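Local coordinates for protein AP-4 complex accessory subunit Tepsin (Equus caballus, PDB 5WF2) that associates with the adaptor complex AP-4 and probably takes part in vesicle trafficking at the trans-Golgi network, this chain being its VHS/ENTH-like domain, at residues V34-L42 / C76-S87; Q96-L107 / A122-C133. One frame throughout, in Å; residues are numbered along the deposited sequence.

Contact 1: V34-L42 / C76-S87; sequences VTRGSRAFL and CVQMRALGAVAS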
loop_
_atom_site.group_PDB
_atom_site.type_symbol
_atom_site.label_atom_id
_atom_site.label_comp_id
_atom_site.label_asym_id
_atom_site.label_seq_id
_atom_site.Cartn_x
_atom_site.Cartn_y
_atom_site.Cartn_z
ATOM N N VAL A 34 8.568 -2.607 -5.399
ATOM C CA VAL A 34 8.380 -1.311 -4.770
ATOM C C VAL A 34 8.744 -1.348 -3.297
ATOM O O VAL A 34 9.124 -0.311 -2.725
ATOM C CB VAL A 34 6.944 -0.822 -4.998
ATOM C CG1 VAL A 34 5.984 -1.555 -4.115
ATOM C CG2 VAL A 34 6.891 0.656 -4.764
ATOM N N THR A 35 8.652 -2.514 -2.650
ATOM C CA THR A 35 8.905 -2.608 -1.221
ATOM C C THR A 35 10.353 -2.924 -0.870
ATOM O O THR A 35 10.705 -2.837 0.301
ATOM C CB THR A 35 8.013 -3.657 -0.529
ATOM O OG1 THR A 35 8.202 -4.972 -1.067
ATOM C CG2 THR A 35 6.549 -3.275 -0.624
ATOM N N ARG A 36 11.194 -3.282 -1.822
ATOM C CA ARG A 36 12.587 -3.529 -1.480
ATOM C C ARG A 36 13.355 -2.216 -1.559
ATOM O O ARG A 36 13.057 -1.337 -2.372
ATOM C CB ARG A 36 13.203 -4.594 -2.395
ATOM C CG ARG A 36 13.557 -4.131 -3.825
ATOM C CD ARG A 36 14.439 -5.170 -4.560
ATOM N NE ARG A 36 13.866 -6.520 -4.510
ATOM C CZ ARG A 36 13.221 -7.125 -5.509
ATOM N NH1 ARG A 36 13.045 -6.518 -6.687
ATOM N NH2 ARG A 36 12.742 -8.356 -5.326
ATOM N N GLY A 37 14.342 -2.077 -0.704
ATOM C CA GLY A 37 15.099 -0.843 -0.641
ATOM C C GLY A 37 15.334 -0.458 0.798
ATOM O O GLY A 37 14.655 -0.912 1.720
ATOM N N SER A 38 16.318 0.405 0.992
ATOM C CA SER A 38 16.778 0.746 2.328
ATOM C C SER A 38 16.162 2.026 2.869
ATOM O O SER A 38 16.284 2.294 4.069
ATOM C CB SER A 38 18.299 0.889 2.314
ATOM O OG SER A 38 18.687 1.650 1.185
ATOM N N ARG A 39 15.528 2.827 2.020
ATOM C CA ARG A 39 14.866 4.055 2.447
ATOM C C ARG A 39 13.384 3.785 2.710
ATOM O O ARG A 39 12.752 2.999 1.996
ATOM C CB ARG A 39 15.047 5.127 1.370
ATOM C CG ARG A 39 14.495 6.505 1.705
ATOM C CD ARG A 39 15.156 7.646 0.883
ATOM N NE ARG A 39 16.504 7.976 1.349
ATOM C CZ ARG A 39 17.227 9.009 0.914
ATOM N NH1 ARG A 39 16.746 9.839 0.003
ATOM N NH2 ARG A 39 18.446 9.214 1.401
ATOM N N ALA A 40 12.845 4.414 3.762
ATOM C CA ALA A 40 11.454 4.208 4.159
ATOM C C ALA A 40 10.456 4.981 3.308
ATOM O O ALA A 40 9.245 4.726 3.419
ATOM C CB ALA A 40 11.246 4.632 5.605
ATOM N N PHE A 41 10.930 5.903 2.481
ATOM C CA PHE A 41 10.105 6.710 1.592
ATOM C C PHE A 41 10.434 6.386 0.139
ATOM O O PHE A 41 11.607 6.379 -0.247
ATOM C CB PHE A 41 10.334 8.199 1.866
ATOM C CG PHE A 41 10.223 8.548 3.303
ATOM C CD1 PHE A 41 9.000 8.454 3.959
ATOM C CD2 PHE A 41 11.353 8.914 4.034
ATOM C CE1 PHE A 41 8.892 8.749 5.299
ATOM C CE2 PHE A 41 11.260 9.208 5.385
ATOM C CZ PHE A 41 10.026 9.125 6.018
ATOM N N LEU A 42 9.398 6.148 -0.668
ATOM C CA LEU A 42 9.573 6.012 -2.102
ATOM C C LEU A 42 10.099 7.326 -2.686
ATOM O O LEU A 42 9.780 8.415 -2.209
ATOM C CB LEU A 42 8.249 5.636 -2.778
ATOM C CG LEU A 42 7.389 4.473 -2.250
ATOM C CD1 LEU A 42 6.234 4.237 -3.216
ATOM C CD2 LEU A 42 8.193 3.216 -2.067
ATOM N N CYS A 76 10.963 -1.260 7.518
ATOM C CA CYS A 76 11.180 -0.537 6.267
ATOM C C CYS A 76 10.236 -1.041 5.185
ATOM O O CYS A 76 9.696 -0.248 4.406
ATOM C CB CYS A 76 12.637 -0.650 5.799
ATOM S SG CYS A 76 13.063 0.547 4.539
ATOM N N VAL A 77 9.997 -2.343 5.127
ATOM C CA VAL A 77 9.075 -2.855 4.123
ATOM C C VAL A 77 7.662 -2.350 4.409
ATOM O O VAL A 77 6.933 -1.975 3.484
ATOM C CB VAL A 77 9.136 -4.390 4.064
ATOM C CG1 VAL A 77 7.948 -4.958 3.317
ATOM C CG2 VAL A 77 10.445 -4.857 3.386
ATOM N N GLN A 78 7.267 -2.307 5.686
ATOM C CA GLN A 78 5.950 -1.770 6.035
ATOM C C GLN A 78 5.826 -0.321 5.606
ATOM O O GLN A 78 4.786 0.089 5.075
ATOM C CB GLN A 78 5.701 -1.882 7.529
ATOM C CG GLN A 78 5.417 -3.288 8.044
ATOM C CD GLN A 78 5.104 -3.275 9.522
ATOM O OE1 GLN A 78 5.815 -2.651 10.311
ATOM N NE2 GLN A 78 4.022 -3.940 9.908
ATOM N N MET A 79 6.870 0.485 5.846
ATOM C CA MET A 79 6.832 1.895 5.483
ATOM C C MET A 79 6.687 2.076 3.976
ATOM O O MET A 79 5.861 2.869 3.516
ATOM C CB MET A 79 8.089 2.616 6.003
ATOM C CG MET A 79 8.071 2.825 7.518
ATOM S SD MET A 79 6.898 4.075 8.065
ATOM C CE MET A 79 7.608 5.572 7.395
ATOM N N ARG A 80 7.448 1.315 3.193
ATOM C CA ARG A 80 7.371 1.444 1.739
ATOM C C ARG A 80 6.035 0.946 1.217
ATOM O O ARG A 80 5.477 1.532 0.281
ATOM C CB ARG A 80 8.538 0.698 1.070
ATOM C CG ARG A 80 9.922 1.309 1.419
ATOM C CD ARG A 80 11.056 0.598 0.698
ATOM N NE ARG A 80 10.967 0.751 -0.745
ATOM C CZ ARG A 80 11.476 1.760 -1.428
ATOM N NH1 ARG A 80 12.135 2.699 -0.801
ATOM N NH2 ARG A 80 11.332 1.819 -2.753
ATOM N N ALA A 81 5.517 -0.135 1.792
ATOM C CA ALA A 81 4.201 -0.637 1.397
ATOM C C ALA A 81 3.123 0.393 1.693
ATOM O O ALA A 81 2.261 0.626 0.845
ATOM C CB ALA A 81 3.905 -1.964 2.101
ATOM N N LEU A 82 3.158 1.024 2.881
ATOM C CA LEU A 82 2.244 2.142 3.179
ATOM C C LEU A 82 2.401 3.291 2.193
ATOM O O LEU A 82 1.410 3.931 1.806
ATOM C CB LEU A 82 2.440 2.667 4.602
ATOM C CG LEU A 82 1.994 1.740 5.746
ATOM C CD1 LEU A 82 2.432 2.278 7.101
ATOM C CD2 LEU A 82 0.497 1.500 5.766
ATOM N N GLY A 83 3.639 3.638 1.850
ATOM C CA GLY A 83 3.849 4.648 0.825
ATOM C C GLY A 83 3.160 4.306 -0.471
ATOM O O GLY A 83 2.585 5.180 -1.127
ATOM N N ALA A 84 3.244 3.044 -0.880
ATOM C CA ALA A 84 2.635 2.618 -2.128
ATOM C C ALA A 84 1.117 2.707 -2.039
ATOM O O ALA A 84 0.473 3.108 -3.005
ATOM C CB ALA A 84 3.067 1.205 -2.485
ATOM N N VAL A 85 0.549 2.326 -0.886
ATOM C CA VAL A 85 -0.888 2.489 -0.626
ATOM C C VAL A 85 -1.288 3.954 -0.748
ATOM O O VAL A 85 -2.261 4.286 -1.418
ATOM C CB VAL A 85 -1.257 1.929 0.763
ATOM C CG1 VAL A 85 -2.719 2.304 1.133
ATOM C CG2 VAL A 85 -1.065 0.432 0.847
ATOM N N ALA A 86 -0.530 4.857 -0.120
ATOM C CA ALA A 86 -0.826 6.286 -0.210
ATOM C C ALA A 86 -0.770 6.773 -1.647
ATOM O O ALA A 86 -1.653 7.514 -2.091
ATOM C CB ALA A 86 0.138 7.076 0.673
ATOM N N SER A 87 0.273 6.382 -2.394
ATOM C CA SER A 87 0.396 6.802 -3.791
ATOM C C SER A 87 -0.791 6.352 -4.603
ATOM O O SER A 87 -1.377 7.149 -5.342
ATOM C CB SER A 87 1.701 6.285 -4.398
ATOM O OG SER A 87 2.818 6.964 -3.819
HETATM O O HOH W 1 13.293 5.193 -2.073
#

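Contact 2: Q96-L107 / A122-C133; sequences QEHILLLTRPRL and ATKILRHFEASC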
loop_
_atom_site.group_PDB
_atom_site.type_symbol
_atom_site.label_atom_id
_atom_site.label_comp_id
_atom_site.label_asym_id
_atom_site.label_seq_id
_atom_site.Cartn_x
_atom_site.Cartn_y
_atom_site.Cartn_z
ATOM N N GLN A 96 -11.820 6.100 -4.288
ATOM C CA GLN A 96 -11.107 6.127 -3.014
ATOM C C GLN A 96 -11.943 5.481 -1.914
ATOM O O GLN A 96 -11.376 4.977 -0.941
ATOM C CB GLN A 96 -10.684 7.545 -2.585
ATOM C CG GLN A 96 -9.244 7.566 -1.989
ATOM C CD GLN A 96 -8.892 8.836 -1.239
ATOM O OE1 GLN A 96 -9.576 9.215 -0.295
ATOM N NE2 GLN A 96 -7.820 9.501 -1.657
ATOM N N GLU A 97 -13.260 5.453 -2.054
ATOM C CA GLU A 97 -14.045 4.701 -1.082
ATOM C C GLU A 97 -13.729 3.213 -1.170
ATOM O O GLU A 97 -13.781 2.491 -0.157
ATOM C CB GLU A 97 -15.519 4.954 -1.303
ATOM C CG GLU A 97 -16.304 4.548 -0.122
ATOM C CD GLU A 97 -17.770 4.746 -0.324
ATOM O OE1 GLU A 97 -18.123 5.408 -1.324
ATOM O OE2 GLU A 97 -18.555 4.222 0.505
ATOM N N HIS A 98 -13.396 2.738 -2.368
ATOM C CA HIS A 98 -13.040 1.338 -2.544
ATOM C C HIS A 98 -11.668 1.040 -1.960
ATOM O O HIS A 98 -11.466 -0.015 -1.342
ATOM C CB HIS A 98 -13.087 0.980 -4.028
ATOM C CG HIS A 98 -13.250 -0.481 -4.310
ATOM N ND1 HIS A 98 -13.534 -0.959 -5.574
ATOM C CD2 HIS A 98 -13.168 -1.565 -3.507
ATOM C CE1 HIS A 98 -13.616 -2.280 -5.535
ATOM N NE2 HIS A 98 -13.382 -2.675 -4.294
ATOM N N ILE A 99 -10.711 1.952 -2.124
ATOM C CA ILE A 99 -9.421 1.763 -1.461
ATOM C C ILE A 99 -9.611 1.725 0.050
ATOM O O ILE A 99 -9.026 0.868 0.725
ATOM C CB ILE A 99 -8.410 2.837 -1.897
ATOM C CG1 ILE A 99 -8.105 2.639 -3.392
ATOM C CG2 ILE A 99 -7.082 2.614 -1.205
ATOM C CD1 ILE A 99 -7.161 3.652 -3.965
ATOM N N LEU A 100 -10.495 2.566 0.576
ATOM C CA LEU A 100 -10.751 2.562 2.013
ATOM C C LEU A 100 -11.381 1.251 2.450
ATOM O O LEU A 100 -10.967 0.655 3.451
ATOM C CB LEU A 100 -11.625 3.721 2.400
ATOM C CG LEU A 100 -12.085 3.834 3.866
ATOM C CD1 LEU A 100 -10.920 3.847 4.832
ATOM C CD2 LEU A 100 -12.907 5.066 3.983
ATOM N N LEU A 101 -12.410 0.806 1.737
ATOM C CA LEU A 101 -13.016 -0.489 2.051
ATOM C C LEU A 101 -11.972 -1.581 2.153
ATOM O O LEU A 101 -12.003 -2.396 3.080
ATOM C CB LEU A 101 -14.057 -0.817 0.984
ATOM C CG LEU A 101 -14.848 -2.109 1.115
ATOM C CD1 LEU A 101 -16.107 -1.913 0.337
ATOM C CD2 LEU A 101 -14.086 -3.323 0.588
ATOM N N LEU A 102 -11.029 -1.633 1.200
ATOM C CA LEU A 102 -10.041 -2.696 1.214
ATOM C C LEU A 102 -8.971 -2.508 2.290
ATOM O O LEU A 102 -8.472 -3.499 2.822
ATOM C CB LEU A 102 -9.368 -2.810 -0.141
ATOM C CG LEU A 102 -10.354 -3.149 -1.283
ATOM C CD1 LEU A 102 -9.715 -2.897 -2.645
ATOM C CD2 LEU A 102 -10.825 -4.593 -1.134
ATOM N N THR A 103 -8.587 -1.281 2.594
ATOM C CA THR A 103 -7.438 -1.076 3.471
ATOM C C THR A 103 -7.820 -0.783 4.912
ATOM O O THR A 103 -6.949 -0.854 5.796
ATOM C CB THR A 103 -6.547 0.069 2.957
ATOM O OG1 THR A 103 -7.278 1.288 2.926
ATOM C CG2 THR A 103 -6.033 -0.230 1.556
ATOM N N ARG A 104 -9.072 -0.427 5.182
ATOM C CA ARG A 104 -9.429 0.015 6.524
ATOM C C ARG A 104 -9.007 -0.950 7.616
ATOM O O ARG A 104 -8.453 -0.485 8.629
ATOM C CB ARG A 104 -10.929 0.287 6.619
ATOM C CG ARG A 104 -11.367 0.547 8.037
ATOM C CD ARG A 104 -12.856 0.493 8.154
ATOM N NE ARG A 104 -13.498 1.732 7.728
ATOM C CZ ARG A 104 -14.126 1.878 6.571
ATOM N NH1 ARG A 104 -14.140 0.865 5.716
ATOM N NH2 ARG A 104 -14.723 3.032 6.279
ATOM N N PRO A 105 -9.237 -2.260 7.520
ATOM C CA PRO A 105 -8.910 -3.127 8.669
ATOM C C PRO A 105 -7.447 -3.141 9.047
ATOM O O PRO A 105 -7.118 -3.049 10.236
ATOM C CB PRO A 105 -9.391 -4.509 8.206
ATOM C CG PRO A 105 -10.471 -4.222 7.263
ATOM C CD PRO A 105 -10.038 -2.988 6.520
ATOM N N ARG A 106 -6.551 -3.277 8.075
ATOM C CA ARG A 106 -5.142 -3.335 8.402
ATOM C C ARG A 106 -4.625 -1.972 8.825
ATOM O O ARG A 106 -3.819 -1.871 9.760
ATOM C CB ARG A 106 -4.334 -3.884 7.234
ATOM C CG ARG A 106 -2.857 -4.151 7.591
ATOM C CD ARG A 106 -2.684 -5.119 8.841
ATOM N NE ARG A 106 -1.272 -5.306 9.183
ATOM C CZ ARG A 106 -0.801 -5.546 10.409
ATOM N NH1 ARG A 106 -1.617 -5.630 11.453
ATOM N NH2 ARG A 106 0.512 -5.655 10.601
ATOM N N LEU A 107 -5.099 -0.907 8.188
ATOM C CA LEU A 107 -4.719 0.433 8.635
ATOM C C LEU A 107 -5.201 0.706 10.054
ATOM O O LEU A 107 -4.478 1.335 10.843
ATOM C CB LEU A 107 -5.266 1.483 7.677
ATOM C CG LEU A 107 -4.612 1.556 6.303
ATOM C CD1 LEU A 107 -5.339 2.592 5.494
ATOM C CD2 LEU A 107 -3.137 1.979 6.458
ATOM N N ALA A 122 0.400 4.971 9.043
ATOM C CA ALA A 122 -0.887 4.303 8.839
ATOM C C ALA A 122 -2.029 5.180 9.298
ATOM O O ALA A 122 -3.100 5.195 8.682
ATOM C CB ALA A 122 -0.908 2.988 9.605
ATOM N N THR A 123 -1.838 5.896 10.404
ATOM C CA THR A 123 -2.894 6.754 10.910
ATOM C C THR A 123 -3.207 7.867 9.908
ATOM O O THR A 123 -4.382 8.135 9.620
ATOM C CB THR A 123 -2.513 7.334 12.274
ATOM O OG1 THR A 123 -2.323 6.272 13.232
ATOM C CG2 THR A 123 -3.607 8.244 12.785
ATOM N N LYS A 124 -2.164 8.514 9.346
ATOM C CA LYS A 124 -2.403 9.639 8.426
ATOM C C LYS A 124 -3.098 9.168 7.163
ATOM O O LYS A 124 -3.987 9.848 6.648
ATOM C CB LYS A 124 -1.091 10.338 8.052
ATOM C CG LYS A 124 -0.279 10.738 9.235
ATOM C CD LYS A 124 0.627 11.953 8.981
ATOM C CE LYS A 124 1.743 11.679 8.029
ATOM N NZ LYS A 124 2.807 12.772 8.145
ATOM N N ILE A 125 -2.725 7.986 6.668
ATOM C CA ILE A 125 -3.373 7.440 5.481
ATOM C C ILE A 125 -4.842 7.156 5.780
ATOM O O ILE A 125 -5.731 7.448 4.975
ATOM C CB ILE A 125 -2.660 6.163 5.015
ATOM C CG1 ILE A 125 -1.251 6.468 4.520
ATOM C CG2 ILE A 125 -3.439 5.519 3.918
ATOM C CD1 ILE A 125 -0.355 5.289 4.276
ATOM N N LEU A 126 -5.104 6.504 6.910
ATOM C CA LEU A 126 -6.471 6.151 7.262
ATOM C C LEU A 126 -7.310 7.399 7.422
ATOM O O LEU A 126 -8.438 7.471 6.923
ATOM C CB LEU A 126 -6.465 5.328 8.549
ATOM C CG LEU A 126 -7.806 4.844 9.093
ATOM C CD1 LEU A 126 -8.544 4.079 8.041
ATOM C CD2 LEU A 126 -7.569 3.959 10.316
ATOM N N ARG A 127 -6.774 8.418 8.110
ATOM C CA ARG A 127 -7.541 9.652 8.309
ATOM C C ARG A 127 -7.817 10.369 6.994
ATOM O O ARG A 127 -8.886 10.958 6.817
ATOM C CB ARG A 127 -6.814 10.589 9.275
ATOM C CG ARG A 127 -6.680 10.057 10.723
ATOM C CD ARG A 127 -7.957 10.089 11.542
ATOM N NE ARG A 127 -8.658 8.814 11.465
ATOM C CZ ARG A 127 -8.399 7.760 12.233
ATOM N NH1 ARG A 127 -7.451 7.816 13.164
ATOM N NH2 ARG A 127 -9.097 6.640 12.056
ATOM N N HIS A 128 -6.903 10.282 6.048
ATOM C CA HIS A 128 -7.096 10.881 4.739
ATOM C C HIS A 128 -8.218 10.174 3.970
ATOM O O HIS A 128 -9.129 10.824 3.440
ATOM C CB HIS A 128 -5.790 10.838 3.981
ATOM C CG HIS A 128 -5.852 11.522 2.656
ATOM N ND1 HIS A 128 -5.766 12.897 2.520
ATOM C CD2 HIS A 128 -6.107 11.036 1.424
ATOM C CE1 HIS A 128 -5.885 13.210 1.244
ATOM N NE2 HIS A 128 -6.102 12.106 0.555
ATOM N N PHE A 129 -8.173 8.838 3.901
ATOM C CA PHE A 129 -9.200 8.100 3.170
ATOM C C PHE A 129 -10.576 8.306 3.802
ATOM O O PHE A 129 -11.571 8.483 3.096
ATOM C CB PHE A 129 -8.843 6.607 3.111
ATOM C CG PHE A 129 -7.599 6.264 2.318
ATOM C CD1 PHE A 129 -7.022 7.158 1.416
ATOM C CD2 PHE A 129 -7.091 4.959 2.372
ATOM C CE1 PHE A 129 -5.916 6.804 0.682
ATOM C CE2 PHE A 129 -5.973 4.593 1.627
ATOM C CZ PHE A 129 -5.383 5.497 0.781
ATOM N N GLU A 130 -10.644 8.353 5.137
ATOM C CA GLU A 130 -11.915 8.588 5.818
ATOM C C GLU A 130 -12.459 9.983 5.515
ATOM O O GLU A 130 -13.667 10.160 5.312
ATOM C CB GLU A 130 -11.722 8.375 7.318
ATOM C CG GLU A 130 -11.549 6.927 7.705
ATOM C CD GLU A 130 -11.374 6.690 9.174
ATOM O OE1 GLU A 130 -10.983 7.626 9.913
ATOM O OE2 GLU A 130 -11.608 5.538 9.583
ATOM N N ALA A 131 -11.580 10.976 5.456
ATOM C CA ALA A 131 -12.002 12.347 5.197
ATOM C C ALA A 131 -12.603 12.503 3.809
ATOM O O ALA A 131 -13.618 13.191 3.632
ATOM C CB ALA A 131 -10.807 13.271 5.360
ATOM N N SER A 132 -11.996 11.871 2.805
ATOM C CA SER A 132 -12.519 11.948 1.453
ATOM C C SER A 132 -13.909 11.344 1.327
ATOM O O SER A 132 -14.660 11.740 0.431
ATOM C CB SER A 132 -11.567 11.255 0.497
ATOM O OG SER A 132 -10.240 11.696 0.737
ATOM N N CYS A 133 -14.275 10.410 2.191
ATOM C CA CYS A 133 -15.618 9.857 2.175
ATOM C C CYS A 133 -16.495 10.454 3.285
ATOM O O CYS A 133 -16.400 11.644 3.609
ATOM C CB CYS A 133 -15.532 8.333 2.307
ATOM S SG CYS A 133 -14.306 7.588 1.131
#

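Contact 1: V34-L42 / C76-S87
Arg80, on helix 75-89, reaches into the loop that follows helix 25-35 and binds its backbone carbonyls. The fold is the all-helical VHS/ENTH-like domain of tepsin, and this contact ties the interhelical loop 36-42 to helix 75-89. The tight part surrounds the guanidinium group. NE and NH2 of Arg80 both grip Val34 O side-on, with NE at 2.9 Å, and both come from the same face of the carbonyl. The bonds are bent, 144° for NE and 135° for NH2. NH1 of Arg80 makes a straighter bond to Arg39 O, 2.9 Å long, and this oxygen lies in the guanidinium plane. The chain turns about CG-CD (chi3 64°), which brings the guanidinium between the carbonyls of Val34 and Arg39. Over one face lies Leu42, its CD2 3.5 Å from Arg80 NH2. Over the opposite face lies the CA of Gly37, where a side chain would press on the carbonyl O of Arg36 and on Arg80 CZ. Outside the two segments, NH2 also forms a salt bridge with Glu46. An alanine here would probably leave the Val34 and Arg39 carbonyls without these donors and Glu46 without its charge partner. Beside this centre, Thr35 CG2 packs on Ala81 CB at 4.0 Å, while its OG1 bonds to Val31 O in its own helix. Ala40 packs on Met79, CB to CB at 3.8 Å.

The solvent side is looser. Arg36, Ser38 and Arg39 direct their CB atoms away from the helix. The exposed Phe41 runs alongside Met79 and meets it through the ring carbon CE1, 4.0 Å from the methyl CE of Met79. At this margin a water donates to Phe41 O and accepts from Arg80; the water oxygen lies 3.0 Å from Arg80 NH1.

Contact 2: Q96-L107 / A122-C133
Phe129 and Leu107 each fit as a knob into a hole of the facing helix. The helices follow each other in the chain and cross with their N-to-C directions 136° apart, their axes 9.2 Å from each other at the closest. The Phe129 ring sits among Gln96, Ile99, Leu100 and Thr103. Ile99 CG2 comes within 3.6 Å of Phe129 CE2. The Thr103 hydroxyl, which bonds back to Ile99 O in its own helix, lies at the edge of the Phe129 ring. Leu107 fills the other hole, among Ala122, Ile125, Leu126 and Phe129. Its two methyls divide the work: CD1 meets Ile125 CG2 at 3.8 Å, and CD2 meets Ala122 CB at 4.0 Å. Leu100 has CG anti to the backbone N (chi1 176°), which brings CD1 against both Phe129 CB and Leu126 CD1.

Farther out, Cys133 SG rests on Glu97 CA at 3.6 Å. At the polar edge Gln96 OE1 lies 2.8 Å from Ser132 OG. Gln96 NE2 approaches the edge of the His128 ring and bonds to Gly89 O. Arg127 NE and NH2 both grip Glu130 OE1. Helix 75-89 covers the inner side, with Leu82 on Leu107 and Ile125 and Val85 on Phe129. Helix 59-68 adds Leu63 against Ile99 and Thr103.

Overall arrangement
The contacts lie on opposite sides of the chain's centre, about 17 Å apart between their centres. Contact 1 joins a loop to a helix through one arginine meeting backbone oxygens; its Arg80 centre is buried, while much of the loop is exposed. Contact 2 joins two helices through interlocking apolar side chains. Phe129, Leu107, Leu100 and Ile99 form its buried centre, and exposed residues lie at its rim. Their segments lie on different helices, but helix 75-89 of contact 1 also packs against contact 2. Arg80 serves contact 1, while Leu82 turns to contact 2: Leu82 CD2 is 3.7 Å from Leu107 CD2, and Leu82 O is 3.3 Å from Ile125 CD1.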